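PDB 4RM7: acyl-CoA dehydrogenase from Slackia heliotrinireducens, which belongs to the acyl-CoA dehydrogenase family, with mainly helical N- and C-terminal domains around a strand-rich middle domain, and assembles from four chains. Local coordinates for residues A168-A173 and F185-V190; R192-I197 and D218-K223; Q258-D263 and N350-I355; E262-W267 and M338-G343. One frame throughout, in Å; residues are numbered along the deposited sequence.

Interaction 1 (A168-A173 and F185-V190)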
loop_
_atom_site.group_PDB
_atom_site.type_symbol
_atom_site.label_atom_id
_atom_site.label_comp_id
_atom_site.label_asym_id
_atom_site.label_seq_id
_atom_site.Cartn_x
_atom_site.Cartn_y
_atom_site.Cartn_z
ATOM N N ALA A 168 -12.970 -28.001 32.608
ATOM C CA ALA A 168 -11.594 -28.356 32.888
ATOM C C ALA A 168 -10.630 -27.570 31.997
ATOM O O ALA A 168 -10.983 -27.141 30.894
ATOM C CB ALA A 168 -11.398 -29.835 32.702
ATOM N N LEU A 169 -9.409 -27.396 32.484
ATOM C CA LEU A 169 -8.407 -26.621 31.782
ATOM C C LEU A 169 -7.198 -27.478 31.447
ATOM O O LEU A 169 -6.540 -28.017 32.337
ATOM C CB LEU A 169 -7.995 -25.426 32.631
ATOM C CG LEU A 169 -9.148 -24.463 32.869
ATOM C CD1 LEU A 169 -8.816 -23.478 33.976
ATOM C CD2 LEU A 169 -9.432 -23.722 31.591
ATOM N N LEU A 170 -6.921 -27.623 30.156
ATOM C CA LEU A 170 -5.731 -28.325 29.722
ATOM C C LEU A 170 -4.568 -27.333 29.691
ATOM O O LEU A 170 -4.462 -26.494 28.795
ATOM C CB LEU A 170 -5.952 -28.979 28.361
ATOM C CG LEU A 170 -4.745 -29.769 27.825
ATOM C CD1 LEU A 170 -4.203 -30.738 28.870
ATOM C CD2 LEU A 170 -5.095 -30.517 26.560
ATOM N N VAL A 171 -3.694 -27.444 30.680
ATOM C CA VAL A 171 -2.706 -26.412 30.959
ATOM C C VAL A 171 -1.285 -26.854 30.684
ATOM O O VAL A 171 -0.856 -27.916 31.129
ATOM C CB VAL A 171 -2.780 -25.951 32.426
ATOM C CG1 VAL A 171 -1.948 -24.715 32.626
ATOM C CG2 VAL A 171 -4.214 -25.664 32.800
ATOM N N SER A 172 -0.567 -26.014 29.945
ATOM C CA SER A 172 0.836 -26.221 29.662
ATOM C C SER A 172 1.662 -25.590 30.777
ATOM O O SER A 172 1.396 -24.456 31.170
ATOM C CB SER A 172 1.196 -25.613 28.318
ATOM O OG SER A 172 1.170 -24.204 28.415
ATOM N N ALA A 173 2.658 -26.322 31.278
ATOM C CA ALA A 173 3.438 -25.874 32.435
ATOM C C ALA A 173 4.835 -26.487 32.485
ATOM O O ALA A 173 5.052 -27.601 32.013
ATOM C CB ALA A 173 2.691 -26.199 33.738
ATOM N N PHE A 185 8.790 -29.481 30.061
ATOM C CA PHE A 185 7.468 -29.261 29.503
ATOM C C PHE A 185 6.472 -30.318 29.965
ATOM O O PHE A 185 6.810 -31.496 30.066
ATOM C CB PHE A 185 7.525 -29.251 27.984
ATOM C CG PHE A 185 6.219 -28.922 27.348
ATOM C CD1 PHE A 185 5.458 -29.910 26.751
ATOM C CD2 PHE A 185 5.734 -27.622 27.373
ATOM C CE1 PHE A 185 4.238 -29.604 26.172
ATOM C CE2 PHE A 185 4.520 -27.316 26.805
ATOM C CZ PHE A 185 3.769 -28.307 26.200
ATOM N N SER A 186 5.242 -29.893 30.238
ATOM C CA SER A 186 4.222 -30.804 30.739
ATOM C C SER A 186 2.827 -30.260 30.518
ATOM O O SER A 186 2.622 -29.042 30.500
ATOM C CB SER A 186 4.429 -31.065 32.223
ATOM O OG SER A 186 4.081 -29.922 32.983
ATOM N N PHE A 187 1.869 -31.168 30.353
ATOM C CA PHE A 187 0.464 -30.800 30.225
ATOM C C PHE A 187 -0.318 -31.366 31.403
ATOM O O PHE A 187 -0.060 -32.483 31.847
ATOM C CB PHE A 187 -0.130 -31.308 28.911
ATOM C CG PHE A 187 -0.174 -30.274 27.809
ATOM C CD1 PHE A 187 -1.052 -29.197 27.879
ATOM C CD2 PHE A 187 0.640 -30.396 26.686
ATOM C CE1 PHE A 187 -1.103 -28.249 26.865
ATOM C CE2 PHE A 187 0.594 -29.452 25.663
ATOM C CZ PHE A 187 -0.282 -28.380 25.755
ATOM N N TRP A 188 -1.282 -30.591 31.894
ATOM C CA TRP A 188 -2.098 -30.989 33.033
ATOM C C TRP A 188 -3.579 -30.735 32.773
ATOM O O TRP A 188 -3.970 -29.615 32.449
ATOM C CB TRP A 188 -1.674 -30.221 34.276
ATOM C CG TRP A 188 -0.251 -30.392 34.660
ATOM C CD1 TRP A 188 0.836 -29.787 34.096
ATOM C CD2 TRP A 188 0.248 -31.202 35.732
ATOM N NE1 TRP A 188 1.986 -30.186 34.746
ATOM C CE2 TRP A 188 1.649 -31.051 35.752
ATOM C CE3 TRP A 188 -0.354 -32.045 36.671
ATOM C CZ2 TRP A 188 2.450 -31.715 36.672
ATOM C CZ3 TRP A 188 0.442 -32.698 37.585
ATOM C CH2 TRP A 188 1.830 -32.533 37.579
HETATM N N MSE A 189 -4.408 -31.760 32.935
HETATM C CA MSE A 189 -5.854 -31.589 32.799
HETATM C C MSE A 189 -6.471 -31.223 34.153
HETATM O O MSE A 189 -6.804 -32.097 34.957
HETATM C CB MSE A 189 -6.495 -32.861 32.234
HETATM C CG MSE A 189 -7.986 -32.748 31.949
HETATM SE SE MSE A 189 -8.403 -31.439 30.566
HETATM C CE MSE A 189 -7.713 -32.358 29.002
ATOM N N VAL A 190 -6.620 -29.926 34.404
ATOM C CA VAL A 190 -7.026 -29.454 35.722
ATOM C C VAL A 190 -8.510 -29.154 35.804
ATOM O O VAL A 190 -9.025 -28.351 35.033
ATOM C CB VAL A 190 -6.244 -28.188 36.104
ATOM C CG1 VAL A 190 -6.621 -27.711 37.502
ATOM C CG2 VAL A 190 -4.750 -28.443 35.999
#
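L170 lies between F187 and M189, and has more surface buried here than any other residue of the two strands. Its CG is anti to the backbone N (chi1 -179°), which sends the branched end toward the strand 185-190: CD1 reaches F187 CD1 at 3.6 Å, with the two side chains crossing at about a right angle. On the other flank M189, a selenomethionine, bends at both chi2 and chi3, so that its CE folds back to 3.9 Å from L170 CB while its SE rests 4.0 Å from A168 CB. S172 shares this face, its CB approaching F187 off-centre in a CH-pi contact and its OG bonded to K157.

A173 works on the opposite face, where its CB is 4.1 Å from W188 CD1. Its backbone is held twice by S186: A173 N donates to S186 O (2.8 Å), and S186 OG donates to A173 O (2.7 Å) from well above the carbonyl plane, 49° out of it. That hydroxyl also accepts from W188 NE1, which helps hold the indole beside A173. Paired N-H...O bonds at L169-V190 and V171-W188, and an angle of 162° between strand directions, show antiparallel pairing; as strands 168-175 and 184-191 follow one another in the chain, they form a beta hairpin in the beta sheet of the middle domain.

Interaction 2 (R192-I197 and D218-K223)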
loop_
_atom_site.group_PDB
_atom_site.type_symbol
_atom_site.label_atom_id
_atom_site.label_comp_id
_atom_site.label_asym_id
_atom_site.label_seq_id
_atom_site.Cartn_x
_atom_site.Cartn_y
_atom_site.Cartn_z
ATOM N N ARG A 192 -11.833 -27.407 36.849
ATOM C CA ARG A 192 -12.069 -25.987 37.086
ATOM C C ARG A 192 -12.477 -25.755 38.545
ATOM O O ARG A 192 -12.454 -24.627 39.044
ATOM C CB ARG A 192 -13.140 -25.467 36.114
ATOM C CG ARG A 192 -13.545 -24.008 36.281
ATOM C CD ARG A 192 -12.570 -23.026 35.615
ATOM N NE ARG A 192 -13.182 -21.708 35.410
ATOM C CZ ARG A 192 -13.433 -20.835 36.389
ATOM N NH1 ARG A 192 -13.998 -19.672 36.108
ATOM N NH2 ARG A 192 -13.131 -21.120 37.652
ATOM N N SER A 193 -12.825 -26.842 39.226
ATOM C CA SER A 193 -13.291 -26.798 40.607
ATOM C C SER A 193 -12.153 -26.790 41.635
ATOM O O SER A 193 -12.386 -26.552 42.818
ATOM C CB SER A 193 -14.206 -27.989 40.878
ATOM O OG SER A 193 -13.482 -29.209 40.803
ATOM N N ALA A 194 -10.934 -27.078 41.191
ATOM C CA ALA A 194 -9.755 -26.943 42.039
ATOM C C ALA A 194 -9.635 -25.516 42.562
ATOM O O ALA A 194 -9.720 -24.558 41.792
ATOM C CB ALA A 194 -8.504 -27.326 41.270
ATOM N N ALA A 195 -9.444 -25.367 43.866
ATOM C CA ALA A 195 -9.363 -24.042 44.468
ATOM C C ALA A 195 -8.175 -23.275 43.911
ATOM O O ALA A 195 -7.154 -23.872 43.569
ATOM C CB ALA A 195 -9.271 -24.149 45.972
ATOM N N GLY A 196 -8.319 -21.954 43.790
ATOM C CA GLY A 196 -7.227 -21.112 43.318
ATOM C C GLY A 196 -7.244 -20.791 41.839
ATOM O O GLY A 196 -6.293 -20.188 41.315
ATOM N N ILE A 197 -8.311 -21.187 41.147
ATOM C CA ILE A 197 -8.434 -20.860 39.720
ATOM C C ILE A 197 -9.348 -19.651 39.520
ATOM O O ILE A 197 -10.492 -19.661 39.943
ATOM C CB ILE A 197 -8.967 -22.052 38.925
ATOM C CG1 ILE A 197 -8.002 -23.233 39.064
ATOM C CG2 ILE A 197 -9.147 -21.677 37.463
ATOM C CD1 ILE A 197 -8.438 -24.467 38.332
ATOM N N ASP A 218 -3.530 -19.685 41.175
ATOM C CA ASP A 218 -2.911 -19.223 42.416
ATOM C C ASP A 218 -2.775 -20.386 43.395
ATOM O O ASP A 218 -3.751 -20.767 44.040
ATOM C CB ASP A 218 -3.734 -18.081 43.037
ATOM C CG ASP A 218 -3.278 -17.718 44.442
ATOM O OD1 ASP A 218 -2.065 -17.815 44.734
ATOM O OD2 ASP A 218 -4.142 -17.330 45.261
ATOM N N ASN A 219 -1.559 -20.927 43.500
ATOM C CA ASN A 219 -1.266 -22.140 44.281
ATOM C C ASN A 219 -2.326 -23.223 44.157
ATOM O O ASN A 219 -2.967 -23.569 45.132
ATOM C CB ASN A 219 -1.072 -21.810 45.764
ATOM C CG ASN A 219 0.198 -21.033 46.025
ATOM O OD1 ASN A 219 1.270 -21.423 45.576
ATOM N ND2 ASN A 219 0.082 -19.915 46.739
ATOM N N VAL A 220 -2.521 -23.749 42.958
ATOM C CA VAL A 220 -3.537 -24.771 42.773
ATOM C C VAL A 220 -2.956 -26.163 42.959
ATOM O O VAL A 220 -1.972 -26.526 42.317
ATOM C CB VAL A 220 -4.182 -24.662 41.394
ATOM C CG1 VAL A 220 -5.221 -25.755 41.224
ATOM C CG2 VAL A 220 -4.808 -23.293 41.237
ATOM N N GLU A 221 -3.557 -26.928 43.865
ATOM C CA GLU A 221 -3.138 -28.305 44.103
ATOM C C GLU A 221 -3.490 -29.178 42.914
ATOM O O GLU A 221 -4.663 -29.313 42.551
ATOM C CB GLU A 221 -3.797 -28.872 45.353
ATOM C CG GLU A 221 -3.484 -28.113 46.616
ATOM C CD GLU A 221 -3.417 -29.014 47.833
ATOM O OE1 GLU A 221 -3.707 -30.232 47.719
ATOM O OE2 GLU A 221 -3.054 -28.492 48.903
ATOM N N VAL A 222 -2.476 -29.778 42.307
ATOM C CA VAL A 222 -2.721 -30.660 41.179
ATOM C C VAL A 222 -2.307 -32.085 41.527
ATOM O O VAL A 222 -1.267 -32.309 42.143
ATOM C CB VAL A 222 -1.985 -30.163 39.905
ATOM C CG1 VAL A 222 -2.555 -28.819 39.467
ATOM C CG2 VAL A 222 -0.486 -30.053 40.136
ATOM N N LYS A 223 -3.142 -33.050 41.161
ATOM C CA LYS A 223 -2.828 -34.451 41.427
ATOM C C LYS A 223 -1.953 -35.029 40.308
ATOM O O LYS A 223 -1.968 -34.541 39.182
ATOM C CB LYS A 223 -4.119 -35.262 41.599
ATOM C CG LYS A 223 -4.808 -35.020 42.937
ATOM C CD LYS A 223 -6.145 -35.758 43.051
ATOM C CE LYS A 223 -6.896 -35.415 44.352
ATOM N NZ LYS A 223 -7.434 -33.998 44.391
#
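V220 turns its two methyls onto the loop 192-197, and both approach A195 O. CG1, anti to the backbone N (chi1 179°), also meets A194 CB at 3.6 Å, while CG2, set beside the backbone N, lies 3.4 Å from A195 O and 3.9 Å from I197 CG1. One isopropyl group therefore spans both ends of the type II beta turn that runs from A194 to I197. I197 comes to it at about a right angle; its CG1 is anti to its own carbonyl carbon and the chain is extended beyond, so CG1 does the touching while CD1 continues past V220 toward the hairpin strand 184-191.

G196 occupies the third position of the turn with phi 96°, a backbone conformation usual for glycine there. Having no side chain, it comes close to the backbone of D218: the two CA atoms are 4.8 Å apart, and G196 CA points a C-H at D218 O. The single hydrogen bond across the contact, D218 N to G196 O, is 2.8 Å long and nearly straight at 172°. D218 CB lies 3.7 Å from that same G196 O.

Beyond D218 the chain turns a corner at N219, whose N bonds to N154 OD1. V220 then pairs through its backbone with M153 of strand 151-161. I197 packs on V190, V215 and F217, so this surface turn is tied to strands 184-191 and 212-221.

Interaction 3 (Q258-D263 and N350-I355); sequences QAAMED and NRVSSI
Charge dominates one side of the contact, where D263 and R351 form a salt bridge. R351 NE donates to D263 OD2 (2.9 Å, 163°), which receives it on its syn lone pair, the side of the other carboxylate oxygen, and lies close to the guanidinium plane. A second, weak bond runs from R351 NH2 to D263 OD1 (3.3 Å). With CG set between the backbone N and the carbonyl carbon (chi1 72°), the arginine chain runs extended from CG to NE to reach the carboxylate. A259 CB sits over one face of the guanidinium, 3.6 Å above its plane and offset toward the rim, and V352 CG2 lies beside the D263 carboxylate. A water joins the guanidinium edge to E262, accepting from R351 NH2 and donating to E262 OE1 at 2.9 Å; E262 OE2 forms a salt bridge with R82.

The two helices, 234-270 and 351-362, belong to the alpha-helical C-terminal domain and run roughly antiparallel here, their short axes 151° apart in direction. N350 is the N-cap of the second helix: its OD1 accepts from V352 N in the carbonyl plane, on a lone pair.

Apolar contacts centre on I355, whose CD1 is 4.0 Å from A259 CB and whose CG2 is 4.0 Å from A260 CB.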
loop_
_atom_site.group_PDB
_atom_site.type_symbol
_atom_site.label_atom_id
_atom_site.label_comp_id
_atom_site.label_asym_id
_atom_site.label_seq_id
_atom_site.Cartn_x
_atom_site.Cartn_y
_atom_site.Cartn_z
ATOM N N GLN A 258 -14.660 -14.276 1.892
ATOM C CA GLN A 258 -15.422 -14.664 0.725
ATOM C C GLN A 258 -16.898 -14.250 0.880
ATOM O O GLN A 258 -17.556 -13.900 -0.106
ATOM C CB GLN A 258 -15.288 -16.171 0.496
ATOM C CG GLN A 258 -16.042 -16.674 -0.703
ATOM C CD GLN A 258 -15.505 -16.094 -1.989
ATOM O OE1 GLN A 258 -14.399 -16.414 -2.392
ATOM N NE2 GLN A 258 -16.291 -15.237 -2.645
ATOM N N ALA A 259 -17.405 -14.284 2.118
ATOM C CA ALA A 259 -18.799 -13.933 2.399
ATOM C C ALA A 259 -19.019 -12.437 2.194
ATOM O O ALA A 259 -20.037 -12.016 1.638
ATOM C CB ALA A 259 -19.177 -14.335 3.809
ATOM N N ALA A 260 -18.044 -11.649 2.636
ATOM C CA ALA A 260 -18.044 -10.212 2.424
ATOM C C ALA A 260 -18.029 -9.852 0.936
ATOM O O ALA A 260 -18.689 -8.907 0.504
ATOM C CB ALA A 260 -16.851 -9.583 3.119
HETATM N N MSE A 261 -17.261 -10.605 0.162
HETATM C CA MSE A 261 -17.182 -10.359 -1.266
HETATM C C MSE A 261 -18.535 -10.634 -1.940
HETATM O O MSE A 261 -19.013 -9.817 -2.730
HETATM C CB MSE A 261 -16.080 -11.206 -1.902
HETATM C CG MSE A 261 -16.089 -11.155 -3.415
HETATM SE SE MSE A 261 -15.542 -9.406 -4.087
HETATM C CE MSE A 261 -14.987 -10.016 -5.843
ATOM N N GLU A 262 -19.151 -11.768 -1.617
ATOM C CA GLU A 262 -20.504 -12.050 -2.102
ATOM C C GLU A 262 -21.506 -10.925 -1.817
ATOM O O GLU A 262 -22.296 -10.562 -2.701
ATOM C CB GLU A 262 -21.018 -13.345 -1.515
ATOM C CG GLU A 262 -20.227 -14.534 -1.981
ATOM C CD GLU A 262 -20.550 -15.789 -1.191
ATOM O OE1 GLU A 262 -21.446 -15.725 -0.318
ATOM O OE2 GLU A 262 -19.913 -16.841 -1.443
ATOM N N ASP A 263 -21.469 -10.343 -0.618
ATOM C CA ASP A 263 -22.390 -9.232 -0.310
ATOM C C ASP A 263 -22.087 -8.004 -1.171
ATOM O O ASP A 263 -23.010 -7.355 -1.686
ATOM C CB ASP A 263 -22.341 -8.843 1.180
ATOM C CG ASP A 263 -22.821 -9.961 2.097
ATOM O OD1 ASP A 263 -23.407 -10.934 1.584
ATOM O OD2 ASP A 263 -22.611 -9.870 3.327
ATOM N N ASN A 350 -25.382 -5.137 9.653
ATOM C CA ASN A 350 -24.703 -5.700 8.486
ATOM C C ASN A 350 -23.555 -6.653 8.813
ATOM O O ASN A 350 -22.660 -6.329 9.598
ATOM C CB ASN A 350 -24.163 -4.588 7.611
ATOM C CG ASN A 350 -24.241 -4.935 6.168
ATOM O OD1 ASN A 350 -23.466 -5.766 5.680
ATOM N ND2 ASN A 350 -25.208 -4.335 5.463
ATOM N N ARG A 351 -23.570 -7.832 8.208
ATOM C CA ARG A 351 -22.584 -8.824 8.584
ATOM C C ARG A 351 -21.197 -8.445 8.085
ATOM O O ARG A 351 -20.213 -8.869 8.671
ATOM C CB ARG A 351 -22.979 -10.216 8.088
ATOM C CG ARG A 351 -22.870 -10.458 6.615
ATOM C CD ARG A 351 -23.306 -11.890 6.310
ATOM N NE ARG A 351 -22.975 -12.266 4.940
ATOM C CZ ARG A 351 -23.020 -13.509 4.473
ATOM N NH1 ARG A 351 -23.356 -14.522 5.269
ATOM N NH2 ARG A 351 -22.717 -13.740 3.209
ATOM N N VAL A 352 -21.111 -7.614 7.050
ATOM C CA VAL A 352 -19.800 -7.206 6.537
ATOM C C VAL A 352 -18.955 -6.483 7.609
ATOM O O VAL A 352 -17.747 -6.688 7.704
ATOM C CB VAL A 352 -19.934 -6.324 5.266
ATOM C CG1 VAL A 352 -18.615 -5.768 4.895
ATOM C CG2 VAL A 352 -20.378 -7.167 4.099
ATOM N N SER A 353 -19.589 -5.676 8.443
ATOM C CA SER A 353 -18.882 -5.007 9.531
ATOM C C SER A 353 -18.434 -5.971 10.651
ATOM O O SER A 353 -17.424 -5.721 11.302
ATOM C CB SER A 353 -19.753 -3.884 10.116
ATOM O OG SER A 353 -21.011 -4.368 10.564
ATOM N N SER A 354 -19.173 -7.055 10.885
ATOM C CA SER A 354 -18.709 -8.095 11.805
ATOM C C SER A 354 -17.545 -8.836 11.186
ATOM O O SER A 354 -16.554 -9.125 11.854
ATOM C CB SER A 354 -19.798 -9.103 12.134
ATOM O OG SER A 354 -21.040 -8.464 12.279
ATOM N N ILE A 355 -17.674 -9.162 9.904
ATOM C CA ILE A 355 -16.626 -9.876 9.207
ATOM C C ILE A 355 -15.316 -9.100 9.283
ATOM O O ILE A 355 -14.261 -9.651 9.563
ATOM C CB ILE A 355 -17.016 -10.109 7.760
ATOM C CG1 ILE A 355 -18.144 -11.143 7.699
ATOM C CG2 ILE A 355 -15.776 -10.513 6.908
ATOM C CD1 ILE A 355 -18.761 -11.279 6.299
HETATM O O HOH W 1 -22.516 -16.125 2.325
#

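Interaction 4 (E262-W267 and M338-G343); sequences EDAVAW and MQILGG
The carbonyl of D263 accepts the helical bond from W267 N (2.8 Å) and is also touched by L341, whose CD2 lies 3.8 Å from D263 O. L341 has the most surface buried here and touches D263, A264 and W267. Its CD2 tucks in at the base of the indole, 3.6 Å from W267 CG, and its backbone covers the same face of the ring: L341 CA stands 4.0 Å from the centroid of the five-membered ring, only 5° off the normal, which makes a CH-pi contact. Farther out, L341 O lies above the six-membered portion, 3.6 Å from W267 CZ2. The indole is brought over the end of helix 316-341 because W267 CG is anti to the backbone N (chi1 178°). There the chain leaves helical geometry at G342, with phi 82°.

I340 covers the neighbouring part of the surface, its CD1 4.1 Å from A264 CB and its CG2 4.2 Å from W267 CD1. Q339, on the same helix, bonds instead to R360 and E370 of the third subunit. Helix 234-270 and the end of helix 316-341 thus meet here through apolar and CH-pi contacts, with no hydrogen bond between the two segments.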
loop_
_atom_site.group_PDB
_atom_site.type_symbol
_atom_site.label_atom_id
_atom_site.label_comp_id
_atom_site.label_asym_id
_atom_site.label_seq_id
_atom_site.Cartn_x
_atom_site.Cartn_y
_atom_site.Cartn_z
ATOM N N GLU A 262 -19.151 -11.768 -1.617
ATOM C CA GLU A 262 -20.504 -12.050 -2.102
ATOM C C GLU A 262 -21.506 -10.925 -1.817
ATOM O O GLU A 262 -22.296 -10.562 -2.701
ATOM C CB GLU A 262 -21.018 -13.345 -1.515
ATOM C CG GLU A 262 -20.227 -14.534 -1.981
ATOM C CD GLU A 262 -20.550 -15.789 -1.191
ATOM O OE1 GLU A 262 -21.446 -15.725 -0.318
ATOM O OE2 GLU A 262 -19.913 -16.841 -1.443
ATOM N N ASP A 263 -21.469 -10.343 -0.618
ATOM C CA ASP A 263 -22.390 -9.232 -0.310
ATOM C C ASP A 263 -22.087 -8.004 -1.171
ATOM O O ASP A 263 -23.010 -7.355 -1.686
ATOM C CB ASP A 263 -22.341 -8.843 1.180
ATOM C CG ASP A 263 -22.821 -9.961 2.097
ATOM O OD1 ASP A 263 -23.407 -10.934 1.584
ATOM O OD2 ASP A 263 -22.611 -9.870 3.327
ATOM N N ALA A 264 -20.799 -7.689 -1.311
ATOM C CA ALA A 264 -20.351 -6.593 -2.163
ATOM C C ALA A 264 -20.863 -6.770 -3.593
ATOM O O ALA A 264 -21.448 -5.851 -4.172
ATOM C CB ALA A 264 -18.817 -6.502 -2.159
ATOM N N VAL A 265 -20.644 -7.956 -4.153
ATOM C CA VAL A 265 -21.078 -8.244 -5.511
ATOM C C VAL A 265 -22.608 -8.154 -5.617
ATOM O O VAL A 265 -23.136 -7.537 -6.537
ATOM C CB VAL A 265 -20.577 -9.635 -5.977
ATOM C CG1 VAL A 265 -21.188 -9.990 -7.294
ATOM C CG2 VAL A 265 -19.036 -9.647 -6.094
ATOM N N ALA A 266 -23.325 -8.725 -4.662
ATOM C CA ALA A 266 -24.777 -8.684 -4.730
ATOM C C ALA A 266 -25.292 -7.241 -4.646
ATOM O O ALA A 266 -26.247 -6.863 -5.338
ATOM C CB ALA A 266 -25.393 -9.532 -3.637
ATOM N N TRP A 267 -24.647 -6.435 -3.811
ATOM C CA TRP A 267 -25.009 -5.032 -3.702
ATOM C C TRP A 267 -24.716 -4.318 -5.012
ATOM O O TRP A 267 -25.533 -3.563 -5.516
ATOM C CB TRP A 267 -24.241 -4.361 -2.567
ATOM C CG TRP A 267 -24.537 -2.898 -2.425
ATOM C CD1 TRP A 267 -23.940 -1.868 -3.100
ATOM C CD2 TRP A 267 -25.496 -2.299 -1.546
ATOM N NE1 TRP A 267 -24.473 -0.666 -2.696
ATOM C CE2 TRP A 267 -25.431 -0.903 -1.745
ATOM C CE3 TRP A 267 -26.417 -2.810 -0.616
ATOM C CZ2 TRP A 267 -26.256 -0.007 -1.052
ATOM C CZ3 TRP A 267 -27.231 -1.921 0.073
ATOM C CH2 TRP A 267 -27.146 -0.536 -0.150
HETATM N N MSE A 338 -17.170 -3.208 2.805
HETATM C CA MSE A 338 -17.896 -2.153 3.514
HETATM C C MSE A 338 -17.967 -0.894 2.679
HETATM O O MSE A 338 -19.016 -0.267 2.605
HETATM C CB MSE A 338 -17.251 -1.803 4.845
HETATM C CG MSE A 338 -17.495 -2.784 5.956
HETATM SE SE MSE A 338 -16.360 -2.344 7.476
HETATM C CE MSE A 338 -17.071 -0.538 7.714
ATOM N N GLN A 339 -16.854 -0.523 2.049
ATOM C CA GLN A 339 -16.816 0.739 1.322
ATOM C C GLN A 339 -17.803 0.708 0.158
ATOM O O GLN A 339 -18.472 1.700 -0.114
ATOM C CB GLN A 339 -15.400 1.051 0.824
ATOM C CG GLN A 339 -15.207 2.525 0.471
ATOM C CD GLN A 339 -15.240 3.422 1.707
ATOM O OE1 GLN A 339 -15.120 2.933 2.833
ATOM N NE2 GLN A 339 -15.397 4.736 1.501
ATOM N N ILE A 340 -17.915 -0.444 -0.495
ATOM C CA ILE A 340 -18.866 -0.619 -1.570
ATOM C C ILE A 340 -20.318 -0.556 -1.091
ATOM O O ILE A 340 -21.154 0.021 -1.779
ATOM C CB ILE A 340 -18.627 -1.946 -2.323
ATOM C CG1 ILE A 340 -17.338 -1.866 -3.143
ATOM C CG2 ILE A 340 -19.739 -2.224 -3.276
ATOM C CD1 ILE A 340 -16.824 -3.223 -3.572
ATOM N N LEU A 341 -20.629 -1.124 0.073
ATOM C CA LEU A 341 -22.012 -1.080 0.576
ATOM C C LEU A 341 -22.395 0.312 1.071
ATOM O O LEU A 341 -23.567 0.592 1.277
ATOM C CB LEU A 341 -22.239 -2.078 1.704
ATOM C CG LEU A 341 -21.939 -3.561 1.514
ATOM C CD1 LEU A 341 -22.366 -4.313 2.739
ATOM C CD2 LEU A 341 -22.652 -4.122 0.358
ATOM N N GLY A 342 -21.401 1.174 1.263
ATOM C CA GLY A 342 -21.634 2.569 1.591
ATOM C C GLY A 342 -21.905 2.754 3.072
ATOM O O GLY A 342 -21.529 1.908 3.879
ATOM N N GLY A 343 -22.584 3.849 3.413
ATOM C CA GLY A 343 -22.857 4.221 4.794
ATOM C C GLY A 343 -23.502 3.138 5.632
ATOM O O GLY A 343 -23.019 2.833 6.722
#

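How the interactions relate
Interactions 1 and 2 belong to the middle domain, and interactions 3 and 4 to the helical C-terminal domain on the opposite side of the chain's centre. Interaction 1 is a buried strand pairing; interaction 2, centred 12 Å away, is a surface turn, and the two meet where V190 CG1 packs on I197 CD1 (3.8 Å). Interactions 3 and 4 are both partly buried, share E262 and D263 of helix 234-270, and have centres 8 Å apart; V352 CG2 touches L341 CD1 at 3.7 Å. Repeated backbone bonds hold interaction 1, whereas interaction 2 has one. Interaction 3 relies on a salt bridge, interaction 4 on apolar and CH-pi contact.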